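PDB 3WPU: beta-fructofuranosidase from Arthrobacter, which belongs to the levansucrase/invertase family, whose members share a five-bladed beta-propeller fold. Local coordinates for residues G146-I151 / Q160-G165; T273-E278 / D295-G300; G404-P409 / F434-G439. All coordinates share one frame; numbering follows the deposited sequence.

Contact 1: residues G146-I151 / Q160-G165; sequences GVTGQI and QTQWSG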
ATOM      1  N   GLY A 146      11.025 -22.949   2.169  1.00 20.58           N
ATOM      2  CA  GLY A 146      10.590 -23.514   3.431  1.00 18.72           C
ATOM      3  C   GLY A 146      10.698 -22.588   4.612  1.00 17.40           C
ATOM      4  O   GLY A 146      10.070 -22.845   5.646  1.00 17.90           O
ATOM      5  N   VAL A 147      11.468 -21.503   4.492  1.00 14.82           N
ATOM      6  CA  VAL A 147      11.726 -20.644   5.640  1.00 14.10           C
ATOM      7  C   VAL A 147      10.425 -20.048   6.200  1.00 13.51           C
ATOM      8  O   VAL A 147      10.210 -20.034   7.408  1.00 12.97           O
ATOM      9  CB  VAL A 147      12.730 -19.516   5.311  1.00 14.37           C
ATOM     10  CG1 VAL A 147      12.775 -18.457   6.400  1.00 15.09           C
ATOM     11  CG2 VAL A 147      14.132 -20.105   5.113  1.00 15.56           C
ATOM     12  N   THR A 148       9.560 -19.545   5.327  1.00 12.57           N
ATOM     13  CA  THR A 148       8.356 -18.855   5.808  1.00 11.52           C
ATOM     14  C   THR A 148       7.288 -19.816   6.348  1.00 11.49           C
ATOM     15  O   THR A 148       6.353 -19.412   7.045  1.00 11.90           O
ATOM     16  CB  THR A 148       7.783 -17.891   4.769  1.00 10.67           C
ATOM     17  OG1 THR A 148       7.365 -18.601   3.579  1.00 10.16           O
ATOM     18  CG2 THR A 148       8.817 -16.837   4.420  1.00 10.52           C
ATOM     19  N   GLY A 149       7.476 -21.102   6.087  1.00 11.25           N
ATOM     20  CA  GLY A 149       6.616 -22.140   6.627  1.00 11.62           C
ATOM     21  C   GLY A 149       6.806 -22.370   8.110  1.00 11.77           C
ATOM     22  O   GLY A 149       5.981 -22.998   8.731  1.00 12.59           O
ATOM     23  N   GLN A 150       7.872 -21.829   8.690  1.00 12.32           N
ATOM     24  CA  GLN A 150       8.236 -22.175  10.073  1.00 13.15           C
ATOM     25  C   GLN A 150       7.203 -21.903  11.160  1.00 12.21           C
ATOM     26  O   GLN A 150       7.181 -22.604  12.176  1.00 12.43           O
ATOM     27  CB  GLN A 150       9.563 -21.574  10.469  1.00 14.51           C
ATOM     28  CG  GLN A 150       9.732 -20.103  10.353  1.00 16.71           C
ATOM     29  CD  GLN A 150      11.195 -19.732  10.562  1.00 16.64           C
ATOM     30  OE1 GLN A 150      11.552 -19.213  11.589  1.00 19.72           O
ATOM     31  NE2 GLN A 150      12.028 -20.108   9.642  1.00 19.12           N
ATOM     32  N   ILE A 151       6.369 -20.889  10.973  1.00 11.68           N
ATOM     33  CA  ILE A 151       5.458 -20.446  12.043  1.00 11.99           C
ATOM     34  C   ILE A 151       4.168 -21.247  12.157  1.00 12.13           C
ATOM     35  O   ILE A 151       3.436 -21.103  13.146  1.00 13.31           O
ATOM     36  CB  ILE A 151       5.105 -18.941  11.904  1.00 11.50           C
ATOM     37  CG1 ILE A 151       4.291 -18.659  10.632  1.00 11.50           C
ATOM     38  CG2 ILE A 151       6.375 -18.097  11.990  1.00 11.26           C
ATOM     39  CD1 ILE A 151       3.851 -17.217  10.478  1.00 11.40           C
ATOM     40  N   GLN A 160       1.726 -21.965   0.192  1.00 11.39           N
ATOM     41  CA  GLN A 160       2.307 -21.181   1.271  1.00 10.70           C
ATOM     42  C   GLN A 160       2.961 -19.981   0.589  1.00 10.60           C
ATOM     43  O   GLN A 160       3.888 -20.132  -0.202  1.00 10.96           O
ATOM     44  CB  GLN A 160       3.275 -22.042   2.078  1.00 10.36           C
ATOM     45  CG  GLN A 160       3.445 -21.645   3.552  1.00 10.41           C
ATOM     46  CD  GLN A 160       4.321 -20.431   3.762  1.00 10.48           C
ATOM     47  OE1 GLN A 160       5.535 -20.527   3.744  1.00 11.24           O
ATOM     48  NE2 GLN A 160       3.694 -19.267   3.988  1.00 10.96           N
ATOM     49  N   THR A 161       2.443 -18.796   0.884  1.00 10.64           N
ATOM     50  CA  THR A 161       2.852 -17.582   0.182  1.00 10.42           C
ATOM     51  C   THR A 161       3.325 -16.522   1.128  1.00 10.43           C
ATOM     52  O   THR A 161       3.076 -16.583   2.323  1.00 10.33           O
ATOM     53  CB  THR A 161       1.707 -16.955  -0.600  1.00 11.03           C
ATOM     54  OG1 THR A 161       0.646 -16.552   0.279  1.00 10.49           O
ATOM     55  CG2 THR A 161       1.159 -17.922  -1.580  1.00 11.23           C
ATOM     56  N   GLN A 162       4.010 -15.553   0.541  1.00 10.48           N
ATOM     57  CA  GLN A 162       4.336 -14.296   1.178  1.00 10.63           C
ATOM     58  C   GLN A 162       3.546 -13.219   0.460  1.00 10.51           C
ATOM     59  O   GLN A 162       3.587 -13.101  -0.769  1.00 11.02           O
ATOM     60  CB  GLN A 162       5.824 -13.990   1.144  1.00 11.04           C
ATOM     61  CG  GLN A 162       6.686 -15.043   1.813  1.00 11.34           C
ATOM     62  CD  GLN A 162       7.627 -15.738   0.854  1.00 11.44           C
ATOM     63  OE1 GLN A 162       8.142 -15.121  -0.058  1.00 11.01           O
ATOM     64  NE2 GLN A 162       7.901 -17.015   1.100  1.00 12.78           N
ATOM     65  N   TRP A 163       2.752 -12.503   1.239  1.00 10.06           N
ATOM     66  CA  TRP A 163       1.955 -11.378   0.759  1.00 10.31           C
ATOM     67  C   TRP A 163       2.521 -10.051   1.333  1.00 10.34           C
ATOM     68  O   TRP A 163       3.534 -10.085   2.041  1.00 10.53           O
ATOM     69  CB  TRP A 163       0.485 -11.653   1.091  1.00 10.21           C
ATOM     70  CG  TRP A 163      -0.225 -12.621   0.150  1.00 10.00           C
ATOM     71  CD1 TRP A 163       0.299 -13.287  -0.921  1.00 10.17           C
ATOM     72  CD2 TRP A 163      -1.589 -13.009   0.245  1.00  9.98           C
ATOM     73  NE1 TRP A 163      -0.685 -14.058  -1.523  1.00 10.09           N
ATOM     74  CE2 TRP A 163      -1.855 -13.902  -0.825  1.00  9.97           C
ATOM     75  CE3 TRP A 163      -2.630 -12.659   1.099  1.00 10.39           C
ATOM     76  CZ2 TRP A 163      -3.126 -14.473  -1.021  1.00 10.39           C
ATOM     77  CZ3 TRP A 163      -3.909 -13.220   0.890  1.00 10.64           C
ATOM     78  CH2 TRP A 163      -4.136 -14.111  -0.169  1.00 10.72           C
ATOM     79  N   SER A 164       1.858  -8.913   1.066  1.00 10.22           N
ATOM     80  CA  SER A 164       2.429  -7.568   1.192  0.50 10.31           C
ATOM     81  C   SER A 164       2.717  -7.176   2.627  1.00  9.86           C
ATOM     82  O   SER A 164       2.134  -7.696   3.550  1.00 10.09           O
ATOM     83  CB  SER A 164       1.484  -6.500   0.598  0.50 10.79           C
ATOM     84  OG  SER A 164       2.167  -5.273   0.371  0.50 11.29           O
ATOM     85  N   GLY A 165       3.620  -6.231   2.759  1.00  9.42           N
ATOM     86  CA  GLY A 165       3.899  -5.602   4.041  1.00  9.87           C
ATOM     87  C   GLY A 165       4.691  -4.336   3.814  1.00 10.37           C
ATOM     88  O   GLY A 165       4.272  -3.447   3.055  1.00 10.47           O
TER

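Contact 2: residues T273-E278 / D295-G300; sequences TATCNE and DVNASG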
ATOM      1  N   THR A 273     -24.516 -13.335  10.398  1.00 16.50           N
ATOM      2  CA  THR A 273     -25.331 -12.510  11.279  1.00 17.15           C
ATOM      3  C   THR A 273     -24.904 -11.037  11.279  1.00 15.75           C
ATOM      4  O   THR A 273     -25.514 -10.214  11.955  1.00 16.54           O
ATOM      5  CB  THR A 273     -25.281 -13.008  12.727  1.00 18.48           C
ATOM      6  OG1 THR A 273     -23.940 -12.939  13.215  1.00 17.63           O
ATOM      7  CG2 THR A 273     -25.764 -14.439  12.789  1.00 18.92           C
ATOM      8  N   ALA A 274     -23.856 -10.710  10.533  1.00 15.52           N
ATOM      9  CA  ALA A 274     -23.382  -9.319  10.475  1.00 15.11           C
ATOM     10  C   ALA A 274     -24.508  -8.361  10.091  1.00 15.42           C
ATOM     11  O   ALA A 274     -25.311  -8.646   9.177  1.00 14.34           O
ATOM     12  CB  ALA A 274     -22.220  -9.177   9.505  1.00 14.92           C
ATOM     13  N   THR A 275     -24.575  -7.246  10.807  1.00 15.78           N
ATOM     14  CA  THR A 275     -25.544  -6.212  10.531  1.00 16.81           C
ATOM     15  C   THR A 275     -24.883  -4.844  10.515  1.00 16.78           C
ATOM     16  O   THR A 275     -23.791  -4.648  11.059  1.00 17.51           O
ATOM     17  CB  THR A 275     -26.637  -6.185  11.594  1.00 18.15           C
ATOM     18  OG1 THR A 275     -26.032  -5.958  12.866  1.00 19.21           O
ATOM     19  CG2 THR A 275     -27.419  -7.492  11.600  1.00 18.81           C
ATOM     20  N   CYS A 276     -25.570  -3.905   9.884  1.00 17.00           N
ATOM     21  CA  CYS A 276     -25.151  -2.524   9.900  1.00 17.14           C
ATOM     22  C   CYS A 276     -26.111  -1.736  10.778  1.00 17.10           C
ATOM     23  O   CYS A 276     -27.210  -2.194  11.078  1.00 17.24           O
ATOM     24  CB  CYS A 276     -25.010  -2.002   8.475  1.00 18.22           C
ATOM     25  SG  CYS A 276     -23.560  -2.773   7.692  1.00 20.40           S
ATOM     26  N   ASN A 277     -25.664  -0.592  11.264  1.00 16.22           N
ATOM     27  CA  ASN A 277     -26.509   0.267  12.076  1.00 16.77           C
ATOM     28  C   ASN A 277     -26.612   1.659  11.464  1.00 17.33           C
ATOM     29  O   ASN A 277     -26.073   1.903  10.379  1.00 16.03           O
ATOM     30  CB  ASN A 277     -25.995   0.303  13.518  1.00 17.71           C
ATOM     31  CG  ASN A 277     -24.613   0.907  13.647  1.00 18.30           C
ATOM     32  OD1 ASN A 277     -24.175   1.718  12.822  1.00 16.46           O
ATOM     33  ND2 ASN A 277     -23.906   0.509  14.694  1.00 21.12           N
ATOM     34  N   GLU A 278     -27.309   2.569  12.142  1.00 18.15           N
ATOM     35  CA  GLU A 278     -27.519   3.918  11.606  1.00 19.45           C
ATOM     36  C   GLU A 278     -26.210   4.649  11.338  1.00 17.73           C
ATOM     37  O   GLU A 278     -26.110   5.401  10.374  1.00 17.74           O
ATOM     38  CB  GLU A 278     -28.382   4.766  12.559  1.00 22.06           C
ATOM     39  CG  GLU A 278     -29.856   4.432  12.461  1.00 25.61           C
ATOM     40  CD  GLU A 278     -30.722   5.298  13.365  1.00 30.09           C
ATOM     41  OE1 GLU A 278     -31.925   4.993  13.475  1.00 37.06           O
ATOM     42  OE2 GLU A 278     -30.206   6.267  13.968  1.00 34.20           O
ATOM     43  N   ASP A 295     -33.544  -1.958   5.155  1.00 17.62           N
ATOM     44  CA  ASP A 295     -33.325  -2.174   3.715  1.00 17.70           C
ATOM     45  C   ASP A 295     -31.858  -2.515   3.403  1.00 17.56           C
ATOM     46  O   ASP A 295     -31.568  -3.360   2.556  1.00 17.13           O
ATOM     47  CB  ASP A 295     -33.732  -0.952   2.889  1.00 18.46           C
ATOM     48  CG  ASP A 295     -35.247  -0.772   2.792  1.00 20.54           C
ATOM     49  OD1 ASP A 295     -36.011  -1.691   3.188  1.00 21.82           O
ATOM     50  OD2 ASP A 295     -35.660   0.295   2.291  1.00 20.28           O
ATOM     51  N   VAL A 296     -30.928  -1.832   4.058  1.00 17.46           N
ATOM     52  CA  VAL A 296     -29.521  -2.130   3.828  1.00 16.10           C
ATOM     53  C   VAL A 296     -29.171  -3.546   4.330  1.00 16.34           C
ATOM     54  O   VAL A 296     -28.501  -4.316   3.635  1.00 16.80           O
ATOM     55  CB  VAL A 296     -28.609  -1.059   4.465  1.00 15.45           C
ATOM     56  CG1 VAL A 296     -27.139  -1.470   4.392  1.00 15.59           C
ATOM     57  CG2 VAL A 296     -28.829   0.275   3.749  1.00 15.15           C
ATOM     58  N   ASN A 297     -29.627  -3.889   5.527  1.00 17.01           N
ATOM     59  CA  ASN A 297     -29.400  -5.242   6.077  1.00 18.21           C
ATOM     60  C   ASN A 297     -29.986  -6.387   5.248  1.00 18.96           C
ATOM     61  O   ASN A 297     -29.464  -7.521   5.294  1.00 19.99           O
ATOM     62  CB  ASN A 297     -29.889  -5.327   7.514  1.00 19.49           C
ATOM     63  CG  ASN A 297     -28.918  -4.701   8.487  1.00 20.05           C
ATOM     64  OD1 ASN A 297     -27.712  -4.644   8.237  1.00 20.51           O
ATOM     65  ND2 ASN A 297     -29.430  -4.228   9.598  1.00 21.60           N
ATOM     66  N   ALA A 298     -31.037  -6.084   4.487  1.00 18.96           N
ATOM     67  CA  ALA A 298     -31.665  -7.052   3.565  1.00 20.01           C
ATOM     68  C   ALA A 298     -31.013  -7.118   2.194  1.00 20.69           C
ATOM     69  O   ALA A 298     -31.365  -7.988   1.396  1.00 22.01           O
ATOM     70  CB  ALA A 298     -33.155  -6.732   3.399  1.00 20.61           C
ATOM     71  N   SER A 299     -30.052  -6.235   1.901  1.00 20.04           N
ATOM     72  CA  SER A 299     -29.556  -6.048   0.533  1.00 18.86           C
ATOM     73  C   SER A 299     -28.398  -6.950   0.099  1.00 19.06           C
ATOM     74  O   SER A 299     -28.141  -7.095  -1.099  1.00 20.68           O
ATOM     75  CB  SER A 299     -29.090  -4.606   0.356  1.00 19.40           C
ATOM     76  OG  SER A 299     -27.897  -4.384   1.090  1.00 18.13           O
ATOM     77  N   GLY A 300     -27.693  -7.537   1.054  1.00 17.46           N
ATOM     78  CA  GLY A 300     -26.429  -8.213   0.758  1.00 16.67           C
ATOM     79  C   GLY A 300     -25.219  -7.390   1.210  1.00 15.85           C
ATOM     80  O   GLY A 300     -24.109  -7.902   1.294  1.00 14.77           O
TER

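Contact 3: residues G404-P409 / F434-G439; sequences GQPFAP and FIDTIG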
ATOM      1  N   GLY A 404     -16.704  -4.526 -15.512  1.00 13.29           N
ATOM      2  CA  GLY A 404     -15.989  -5.680 -16.041  1.00 13.83           C
ATOM      3  C   GLY A 404     -14.978  -6.255 -15.063  1.00 13.68           C
ATOM      4  O   GLY A 404     -15.056  -6.017 -13.841  1.00 12.88           O
ATOM      5  N   GLN A 405     -13.998  -6.977 -15.597  1.00 13.97           N
ATOM      6  CA  GLN A 405     -12.915  -7.564 -14.796  1.00 14.39           C
ATOM      7  C   GLN A 405     -11.582  -7.418 -15.507  1.00 14.35           C
ATOM      8  O   GLN A 405     -11.534  -7.277 -16.727  1.00 13.50           O
ATOM      9  CB  GLN A 405     -13.144  -9.054 -14.546  1.00 15.89           C
ATOM     10  CG  GLN A 405     -14.365  -9.397 -13.742  1.00 16.80           C
ATOM     11  CD  GLN A 405     -14.300  -8.856 -12.334  1.00 18.76           C
ATOM     12  OE1 GLN A 405     -13.222  -8.731 -11.748  1.00 20.15           O
ATOM     13  NE2 GLN A 405     -15.464  -8.533 -11.777  1.00 21.72           N
ATOM     14  N   PRO A 406     -10.473  -7.473 -14.751  1.00 13.47           N
ATOM     15  CA  PRO A 406      -9.162  -7.339 -15.377  1.00 13.42           C
ATOM     16  C   PRO A 406      -8.847  -8.409 -16.431  1.00 13.55           C
ATOM     17  O   PRO A 406      -7.971  -8.197 -17.250  1.00 14.09           O
ATOM     18  CB  PRO A 406      -8.174  -7.447 -14.212  1.00 13.68           C
ATOM     19  CG  PRO A 406      -8.977  -7.369 -12.982  1.00 14.18           C
ATOM     20  CD  PRO A 406     -10.415  -7.458 -13.274  1.00 13.86           C
ATOM     21  N   PHE A 407      -9.565  -9.537 -16.378  1.00 14.34           N
ATOM     22  CA  PHE A 407      -9.411 -10.623 -17.331  1.00 14.97           C
ATOM     23  C   PHE A 407     -10.536 -10.619 -18.364  1.00 15.88           C
ATOM     24  O   PHE A 407     -10.549 -11.456 -19.256  1.00 15.58           O
ATOM     25  CB  PHE A 407      -9.353 -11.978 -16.611  1.00 16.12           C
ATOM     26  CG  PHE A 407     -10.439 -12.173 -15.601  1.00 16.91           C
ATOM     27  CD1 PHE A 407     -11.717 -12.574 -15.989  1.00 18.69           C
ATOM     28  CD2 PHE A 407     -10.196 -11.917 -14.256  1.00 17.74           C
ATOM     29  CE1 PHE A 407     -12.724 -12.736 -15.051  1.00 18.90           C
ATOM     30  CE2 PHE A 407     -11.204 -12.071 -13.319  1.00 18.33           C
ATOM     31  CZ  PHE A 407     -12.466 -12.479 -13.708  1.00 18.83           C
ATOM     32  N   ALA A 408     -11.446  -9.651 -18.267  1.00 15.78           N
ATOM     33  CA  ALA A 408     -12.616  -9.575 -19.167  1.00 16.26           C
ATOM     34  C   ALA A 408     -13.196  -8.154 -19.137  1.00 15.61           C
ATOM     35  O   ALA A 408     -14.187  -7.895 -18.444  1.00 15.44           O
ATOM     36  CB  ALA A 408     -13.662 -10.606 -18.747  1.00 16.72           C
ATOM     37  N   PRO A 409     -12.536  -7.214 -19.847  1.00 16.12           N
ATOM     38  CA  PRO A 409     -13.005  -5.837 -19.815  1.00 16.44           C
ATOM     39  C   PRO A 409     -14.402  -5.686 -20.383  1.00 17.49           C
ATOM     40  O   PRO A 409     -14.757  -6.379 -21.338  1.00 18.01           O
ATOM     41  CB  PRO A 409     -11.990  -5.088 -20.684  1.00 16.31           C
ATOM     42  CG  PRO A 409     -10.769  -5.919 -20.642  1.00 16.75           C
ATOM     43  CD  PRO A 409     -11.233  -7.333 -20.526  1.00 16.86           C
ATOM     44  N   PHE A 434       1.189  -0.783  -9.473  1.00  8.88           N
ATOM     45  CA  PHE A 434       1.474  -1.768 -10.524  1.00  8.40           C
ATOM     46  C   PHE A 434       0.337  -1.799 -11.498  1.00  8.61           C
ATOM     47  O   PHE A 434      -0.818  -1.558 -11.171  1.00  8.76           O
ATOM     48  CB  PHE A 434       1.755  -3.164  -9.934  1.00  8.57           C
ATOM     49  CG  PHE A 434       0.517  -3.973  -9.622  1.00  8.48           C
ATOM     50  CD1 PHE A 434      -0.100  -4.760 -10.577  1.00  8.55           C
ATOM     51  CD2 PHE A 434      -0.078  -3.916  -8.372  1.00  8.75           C
ATOM     52  CE1 PHE A 434      -1.246  -5.491 -10.280  1.00  8.66           C
ATOM     53  CE2 PHE A 434      -1.221  -4.634  -8.064  1.00  8.87           C
ATOM     54  CZ  PHE A 434      -1.832  -5.412  -9.028  1.00  8.96           C
ATOM     55  N   ILE A 435       0.662  -2.229 -12.712  1.00  8.78           N
ATOM     56  CA  ILE A 435      -0.329  -2.356 -13.780  1.00  9.79           C
ATOM     57  C   ILE A 435      -1.009  -3.722 -13.771  1.00 10.31           C
ATOM     58  O   ILE A 435      -0.332  -4.771 -13.754  1.00 10.82           O
ATOM     59  CB  ILE A 435       0.363  -2.193 -15.143  1.00  9.54           C
ATOM     60  CG1 ILE A 435       0.978  -0.798 -15.280  1.00  9.74           C
ATOM     61  CG2 ILE A 435      -0.639  -2.434 -16.271  1.00  9.35           C
ATOM     62  CD1 ILE A 435       1.835  -0.595 -16.513  1.00 10.29           C
ATOM     63  N   ASP A 436      -2.337  -3.726 -13.783  1.00 10.51           N
ATOM     64  CA  ASP A 436      -3.052  -4.986 -13.766  1.00 11.39           C
ATOM     65  C   ASP A 436      -3.459  -5.263 -15.200  1.00 11.48           C
ATOM     66  O   ASP A 436      -2.913  -6.183 -15.824  1.00 11.49           O
ATOM     67  CB  ASP A 436      -4.243  -4.969 -12.816  1.00 12.42           C
ATOM     68  CG  ASP A 436      -4.864  -6.348 -12.633  1.00 13.05           C
ATOM     69  OD1 ASP A 436      -4.541  -7.284 -13.391  1.00 13.39           O
ATOM     70  OD2 ASP A 436      -5.710  -6.481 -11.746  1.00 14.25           O
ATOM     71  N   THR A 437      -4.374  -4.454 -15.732  1.00 12.03           N
ATOM     72  CA  THR A 437      -4.782  -4.589 -17.146  1.00 11.69           C
ATOM     73  C   THR A 437      -4.889  -3.223 -17.821  1.00 12.18           C
ATOM     74  O   THR A 437      -5.344  -2.282 -17.205  1.00 11.94           O
ATOM     75  CB  THR A 437      -6.145  -5.269 -17.242  1.00 12.12           C
ATOM     76  OG1 THR A 437      -6.053  -6.555 -16.662  1.00 12.08           O
ATOM     77  CG2 THR A 437      -6.650  -5.406 -18.727  1.00 12.07           C
ATOM     78  N   ILE A 438      -4.521  -3.134 -19.100  1.00 12.45           N
ATOM     79  CA  ILE A 438      -4.806  -1.950 -19.900  1.00 12.59           C
ATOM     80  C   ILE A 438      -5.343  -2.450 -21.224  1.00 13.00           C
ATOM     81  O   ILE A 438      -4.743  -3.333 -21.816  1.00 13.35           O
ATOM     82  CB  ILE A 438      -3.571  -1.067 -20.156  1.00 12.65           C
ATOM     83  CG1 ILE A 438      -3.023  -0.549 -18.817  1.00 12.82           C
ATOM     84  CG2 ILE A 438      -3.931   0.101 -21.056  1.00 12.84           C
ATOM     85  CD1 ILE A 438      -1.723   0.225 -18.926  1.00 12.69           C
ATOM     86  N   GLY A 439      -6.483  -1.912 -21.624  1.00 14.00           N
ATOM     87  CA  GLY A 439      -7.044  -2.248 -22.941  1.00 13.91           C
ATOM     88  C   GLY A 439      -8.530  -2.487 -22.937  1.00 15.46           C
ATOM     89  O   GLY A 439      -9.194  -2.451 -21.907  1.00 16.28           O
TER

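Contact 1: residues G146-I151 / Q160-G165
Thr148 and Gln160 meet through their side-chain oxygens. The hydroxyl Thr148 OG1 donates to Gln160 OE1 at 2.7 Å and lies in the amide carbonyl plane, on a lone pair of OE1. A second hydrogen bond reaches the same hydroxyl from Gln162 NE2, 3.0 Å from Thr148 OG1, with the acceptor close to the plane of the amide. Threonine suits this place because one hydroxyl can donate and accept at once, and the two bonds fix its rotation. With chi1 at 62°, OG1 stands between the backbone N and the carbonyl carbon, directed at the strand. Gly149 N also lies near Gln160 OE1, at an angle too poor for a hydrogen bond; glycine fits there, since a beta carbon would crowd Gly146 O.

Gln160 and Gln162, two residues apart on strand 159-169, both reach the loop that precedes it in this propeller fold. Their other amide atoms are also engaged: Gln160 NE2 bonds to Asp181 OD1 and Val182 O on strand 174-184, and Gln162 OE1 accepts from Ile116 N.

The nonpolar part is small. Thr148 CG2 lies against the amide end of Gln162, 3.4 Å from Gln162 NE2, and against its CG, the two side chains crossing at about a right angle.

Contact 2: residues T273-E278 / D295-G300
Thr275 and Asn297 bring the two backbones closest, their CA atoms 6.0 Å apart, where the irregular chain 273-278 passes beside helix 293-297. The contact is carried by the amide of Asn297, which faces the peptide backbone of Cys276. Asn297 OD1 accepts from Cys276 N at 2.8 Å in a nearly straight bond, with an N-H...O angle of 170°. The donor lies in the carbonyl plane of the amide, on a lone pair of OD1. The other branch turns to the carbonyl of the same residue: Asn297 ND2 gives a weak hydrogen bond to Cys276 O, 3.4 Å away. Asparagine fits because its short amide offers an acceptor and a donor side by side, so one group can serve both the N-H and the C=O of a single residue in a chain of irregular conformation. Its chi1 of -78° sets CG anti to its own carbonyl carbon, carrying the amide out from the helix.

Thr275 flanks this bond, its CB 3.8 Å from Asn297 OD1. Beyond Asn297, Val296 O accepts from both Ser299 N and Ser299 OG, the hydroxyl 2.6 Å from Val296 O, and Gly300, with positive phi, lets the chain leave the helical path.

Around this junction, Cys276 SG is joined by a disulfide to Cys332, against which Val296 also packs. Asn277 is the N-cap of helix 278-281, so the Asn297 amide holds the residue just before the N-cap, linking that helix to helix 293-297 in the loop region between strands 260-266 and 305-313.

Contact 3: residues G404-P409 / F434-G439
The carboxylate of Asp436 and the pyrrolidine ring of Pro406 cross obliquely, with Asp436 OD2 3.6 Å from Pro406 CG. Phe407, next in the chain, sends its CB away from 434-439, and its ring takes Gln405 CB on one face, 3.6 Å above its plane and toward the rim. On the other segment, the Phe434 ring packs edge-to-face with Trp75. Residues Gln405 to Ala408 form a type I beta turn in a long loop of the propeller domain, and the turn leans against the short strand 437-438. Proline suits the second position of such a turn because its ring already fixes phi near -60°. Gln405 and Ala408 close the turn with a reciprocal pair of backbone bonds, Ala408 N to Gln405 O at 2.8 Å and Gln405 N to Ala408 O at 3.0 Å.

Both carboxylate oxygens of Asp436 lie against Pro406 CB, OD1 at 3.7 Å, but their polar partners are elsewhere: OD1 makes a salt bridge with Arg446 NH2, and OD2 hydrogen-bonds to a bound glycerol. Asp436 CG stands anti to the backbone N (chi1 -171°), which extends the carboxylate beside the Pro406 ring. Farther along, Pro409 CG lies 4.0 Å from Gly439 O. Gly439 is where the chain turns a corner, at backbone angles that would jam a beta carbon against the preceding carbonyl oxygen.

Threonine suits position 437 because its hydroxyl supplies a donor to the turn, while Thr437 CG2 also approaches Pro406 O, at 3.4 Å. The one hydrogen bond joining the segments runs from Thr437 OG1 to Pro406 O at 2.6 Å, the hydroxyl tilted 22° from the carbonyl plane.

How the contacts relate
The three contacts follow one another along the chain, each closing before the next opens, and none touches another. Contacts 1 and 3 approach most nearly, with nearest atoms about 9 Å apart although their centres are 28 Å apart. A bound glycerol hydrogen-bonds to Asp436 OD2 within contact 3; another glycerol site, at Ser164 N, lies farther along strand 159-169 than the touching residues of contact 1. Such molecules probably come from the crystallisation liquor but often mark pockets. Contact 2, with the disulfide cysteine, stands farther off, its nearest atoms about 21 Å from contact 1 and about 16 Å from contact 3. It is also the most peripheral, its centre 29 Å from that of the chain against 19 Å for each of the others.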